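Local coordinates for protein phiAB6 tailspike (Unidentified phage, PDB 5JS4) that probably binds and fragments the exopolysaccharide of Acinetobacter baumannii as the trimeric beta-helical tailspike of a bacteriophage, at residues 262-265 and 266-270; 572-575 and 576-580. One frame throughout, in Å; residues are numbered along the deposited sequence.

Contact 1 and contact 2 are both local, each within one unbroken run of chain, and lie on opposite sides of the chain's centre with their own centres about 82 Å apart. Residues 262-270 run along the short helix 260-268 and into the loop that follows, partly buried, with aromatic and sulfur side chains turned into the fold and a polar edge left outside. Residues 572-580 form a surface hairpin end between strands 566-573 and 579-586, where a second subunit comes close. The helix relies on repeated backbone bonds plus one amide-carboxylate pair; the turn gathers several donors on one aspartate, and its tyrosine lies by a bound malonic acid.

Contact 1: 262-265 and 266-270; sequences AFQA and YCDSA
The amide of Gln264 and the carboxylate of Asp268 meet on the outer side of the short helix 260-268, an i to i+4 pair. Their planes lie 35° apart: NE2 of Gln264 keeps OD1 of Asp268 close to its own amide plane, at 3.1 Å, yet approaches that oxygen from above the carboxylate plane. Gln264 manages this because its chain bends at chi2 (59°), which turns the amide along the helix toward Asp268, one turn further on. Both groups have further partners: OE1 of Gln264 accepts from the backbone N of Asp291, and OD1 of Asp268 forms a salt bridge with Lys293, which probably favours the charged carboxylate.

Other side chains of the helix face the fold. The ring of Tyr266 meets that of Phe249, and its hydroxyl bonds to O of Asn275, so a polar tip ends an otherwise nonpolar wedge. Phe263 and Cys267 pack with it on Leu276 of strand 275-277, where a large aromatic ring and a small, weakly polar thiol suit a buried helix face.

The backbone keeps the i to i+4 hydrogen bonds of an alpha-helix: Tyr266 N to Ala262 O at 3.0 Å and Cys267 N to Phe263 O at 3.2 Å. Asp268 N bonds to Gln264 O at 2.9 Å, with a second, weak bond to Ala265 O at 3.3 Å.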
loop_
_atom_site.group_PDB
_atom_site.type_symbol
_atom_site.label_atom_id
_atom_site.label_comp_id
_atom_site.label_asym_id
_atom_site.label_seq_id
_atom_site.Cartn_x
_atom_site.Cartn_y
_atom_site.Cartn_z
ATOM N N ALA A 262 32.295 12.245 -29.947
ATOM C CA ALA A 262 31.546 11.143 -30.559
ATOM C C ALA A 262 30.106 11.095 -30.044
ATOM O O ALA A 262 29.166 10.905 -30.821
ATOM C CB ALA A 262 32.245 9.816 -30.296
ATOM N N PHE A 263 29.942 11.269 -28.734
ATOM C CA PHE A 263 28.611 11.329 -28.122
ATOM C C PHE A 263 27.808 12.488 -28.708
ATOM O O PHE A 263 26.634 12.329 -29.039
ATOM C CB PHE A 263 28.700 11.475 -26.597
ATOM C CG PHE A 263 28.877 10.170 -25.859
ATOM C CD1 PHE A 263 29.971 9.349 -26.106
ATOM C CD2 PHE A 263 27.960 9.777 -24.890
ATOM C CE1 PHE A 263 30.137 8.156 -25.422
ATOM C CE2 PHE A 263 28.123 8.585 -24.199
ATOM C CZ PHE A 263 29.214 7.775 -24.464
ATOM N N GLN A 264 28.443 13.650 -28.848
ATOM C CA GLN A 264 27.759 14.809 -29.415
ATOM C C GLN A 264 27.384 14.590 -30.881
ATOM O O GLN A 264 26.292 14.970 -31.308
ATOM C CB GLN A 264 28.603 16.079 -29.275
ATOM C CG GLN A 264 27.797 17.352 -29.487
ATOM C CD GLN A 264 26.660 17.463 -28.491
ATOM O OE1 GLN A 264 26.899 17.567 -27.290
ATOM N NE2 GLN A 264 25.420 17.421 -28.979
ATOM N N ALA A 265 28.288 13.978 -31.643
ATOM C CA ALA A 265 28.027 13.658 -33.046
ATOM C C ALA A 265 26.814 12.742 -33.179
ATOM O O ALA A 265 25.979 12.926 -34.065
ATOM C CB ALA A 265 29.250 13.016 -33.680
ATOM N N TYR A 266 26.716 11.761 -32.287
ATOM C CA TYR A 266 25.556 10.876 -32.247
ATOM C C TYR A 266 24.263 11.678 -32.084
ATOM O O TYR A 266 23.294 11.469 -32.815
ATOM C CB TYR A 266 25.689 9.877 -31.094
ATOM C CG TYR A 266 24.535 8.909 -30.996
ATOM C CD1 TYR A 266 23.298 9.314 -30.503
ATOM C CD2 TYR A 266 24.677 7.586 -31.401
ATOM C CE1 TYR A 266 22.238 8.436 -30.427
ATOM C CE2 TYR A 266 23.624 6.697 -31.316
ATOM C CZ TYR A 266 22.406 7.130 -30.829
ATOM O OH TYR A 266 21.356 6.256 -30.741
ATOM N N CYS A 267 24.257 12.587 -31.115
ATOM C CA CYS A 267 23.065 13.376 -30.804
ATOM C C CYS A 267 22.730 14.403 -31.886
ATOM O O CYS A 267 21.576 14.806 -32.016
ATOM C CB CYS A 267 23.220 14.065 -29.449
ATOM S SG CYS A 267 23.364 12.899 -28.076
ATOM N N ASP A 268 23.737 14.818 -32.654
ATOM C CA ASP A 268 23.546 15.768 -33.753
ATOM C C ASP A 268 23.191 15.085 -35.077
ATOM O O ASP A 268 22.799 15.754 -36.034
ATOM C CB ASP A 268 24.813 16.606 -33.953
ATOM C CG ASP A 268 25.127 17.503 -32.768
ATOM O OD1 ASP A 268 24.288 17.636 -31.850
ATOM O OD2 ASP A 268 26.228 18.084 -32.761
ATOM N N SER A 269 23.324 13.759 -35.130
ATOM C CA SER A 269 23.135 13.005 -36.369
ATOM C C SER A 269 21.674 12.885 -36.782
ATOM O O SER A 269 20.793 12.728 -35.940
ATOM C CB SER A 269 23.724 11.596 -36.227
ATOM O OG SER A 269 23.409 10.798 -37.356
ATOM N N ALA A 270 21.442 12.919 -38.092
ATOM C CA ALA A 270 20.118 12.690 -38.677
ATOM C C ALA A 270 19.700 11.219 -38.660
ATOM O O ALA A 270 18.547 10.901 -38.944
ATOM C CB ALA A 270 20.103 13.193 -40.111
#

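Contact 2: 572-575 and 576-580; sequences GADS and SGAQY
A type I beta turn from Asp574 to Gly577 lies at the tip of the hairpin joining strands 566-573 and 579-586. Gly577 N closes it on Asp574 O at 3.0 Å. Next to the turn, on the strand side, Asp574 N bonds to Ala578 O at 2.9 Å, and Tyr580 N to Gly572 O at 2.9 Å in a nearly straight N-H...O line (170°).

Asp574 braces the turn from within. With CG between its backbone N and carbonyl carbon (chi1 66°), the carboxylate folds back over the turn, where OD1 accepts from Ser576 OG on its syn side at 2.7 Å and from Ala578 N at 3.0 Å. An aspartate suits the place because its short side chain carries an acceptor to these nearby donors; the two come from opposite faces of the carboxylate plane. Gly577 has a positive phi (96°), where a side chain would jam against the preceding carbonyl oxygen.

Gln579 reaches Thr561 O of the second subunit through NE2, and Ala573 O accepts from Lys588 of that subunit. Tyr580 meets the ring of His598 edge-to-face and lines a pocket holding malonic acid, probably from the crystallisation liquor. A water lies between Asp574 OD2 and Gln579 O, 2.8 Å from the latter oxygen.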
loop_
_atom_site.group_PDB
_atom_site.type_symbol
_atom_site.label_atom_id
_atom_site.label_comp_id
_atom_site.label_asym_id
_atom_site.label_seq_id
_atom_site.Cartn_x
_atom_site.Cartn_y
_atom_site.Cartn_z
ATOM N N GLY A 572 -22.489 -11.170 28.141
ATOM C CA GLY A 572 -22.773 -12.545 28.529
ATOM C C GLY A 572 -23.258 -13.368 27.356
ATOM O O GLY A 572 -22.935 -13.072 26.204
ATOM N N ALA A 573 -24.038 -14.402 27.662
ATOM C CA ALA A 573 -24.586 -15.308 26.658
ATOM C C ALA A 573 -26.093 -15.397 26.796
ATOM O O ALA A 573 -26.625 -15.264 27.896
ATOM C CB ALA A 573 -23.986 -16.694 26.821
ATOM N N ASP A 574 -26.780 -15.646 25.683
ATOM C CA ASP A 574 -28.202 -15.978 25.739
ATOM C C ASP A 574 -28.353 -17.462 26.099
ATOM O O ASP A 574 -27.358 -18.141 26.354
ATOM C CB ASP A 574 -28.925 -15.597 24.437
ATOM C CG ASP A 574 -28.463 -16.398 23.227
ATOM O OD1 ASP A 574 -27.935 -17.519 23.383
ATOM O OD2 ASP A 574 -28.647 -15.891 22.103
ATOM N N SER A 575 -29.587 -17.961 26.134
ATOM C CA SER A 575 -29.838 -19.338 26.579
ATOM C C SER A 575 -29.259 -20.407 25.648
ATOM O O SER A 575 -28.991 -21.527 26.089
ATOM C CB SER A 575 -31.335 -19.574 26.782
ATOM O OG SER A 575 -31.825 -18.769 27.841
ATOM N N SER A 576 -29.067 -20.064 24.376
ATOM C CA SER A 576 -28.445 -20.980 23.412
ATOM C C SER A 576 -26.914 -20.959 23.498
ATOM O O SER A 576 -26.247 -21.794 22.891
ATOM C CB SER A 576 -28.891 -20.646 21.985
ATOM O OG SER A 576 -28.250 -19.480 21.495
ATOM N N GLY A 577 -26.366 -20.001 24.242
ATOM C CA GLY A 577 -24.920 -19.884 24.417
ATOM C C GLY A 577 -24.265 -18.900 23.461
ATOM O O GLY A 577 -23.048 -18.764 23.459
ATOM N N ALA A 578 -25.068 -18.219 22.648
ATOM C CA ALA A 578 -24.562 -17.195 21.739
ATOM C C ALA A 578 -24.268 -15.916 22.513
ATOM O O ALA A 578 -24.872 -15.663 23.554
ATOM C CB ALA A 578 -25.571 -16.916 20.637
ATOM N N GLN A 579 -23.343 -15.113 21.998
ATOM C CA GLN A 579 -23.007 -13.828 22.609
ATOM C C GLN A 579 -24.240 -12.942 22.718
ATOM O O GLN A 579 -25.015 -12.836 21.767
ATOM C CB GLN A 579 -21.963 -13.096 21.774
ATOM C CG GLN A 579 -20.589 -13.731 21.809
ATOM C CD GLN A 579 -19.578 -12.984 20.959
ATOM O OE1 GLN A 579 -19.930 -12.077 20.199
ATOM N NE2 GLN A 579 -18.314 -13.360 21.086
ATOM N N TYR A 580 -24.418 -12.313 23.876
ATOM C CA TYR A 580 -25.471 -11.324 24.044
ATOM C C TYR A 580 -24.846 -9.939 24.121
ATOM O O TYR A 580 -24.087 -9.644 25.047
ATOM C CB TYR A 580 -26.315 -11.581 25.296
ATOM C CG TYR A 580 -27.356 -10.498 25.473
ATOM C CD1 TYR A 580 -28.431 -10.399 24.597
ATOM C CD2 TYR A 580 -27.242 -9.547 26.483
ATOM C CE1 TYR A 580 -29.372 -9.394 24.727
ATOM C CE2 TYR A 580 -28.182 -8.538 26.623
ATOM C CZ TYR A 580 -29.242 -8.466 25.745
ATOM O OH TYR A 580 -30.172 -7.465 25.879
HETATM O O HOH W 1 -27.780 -13.134 21.621
#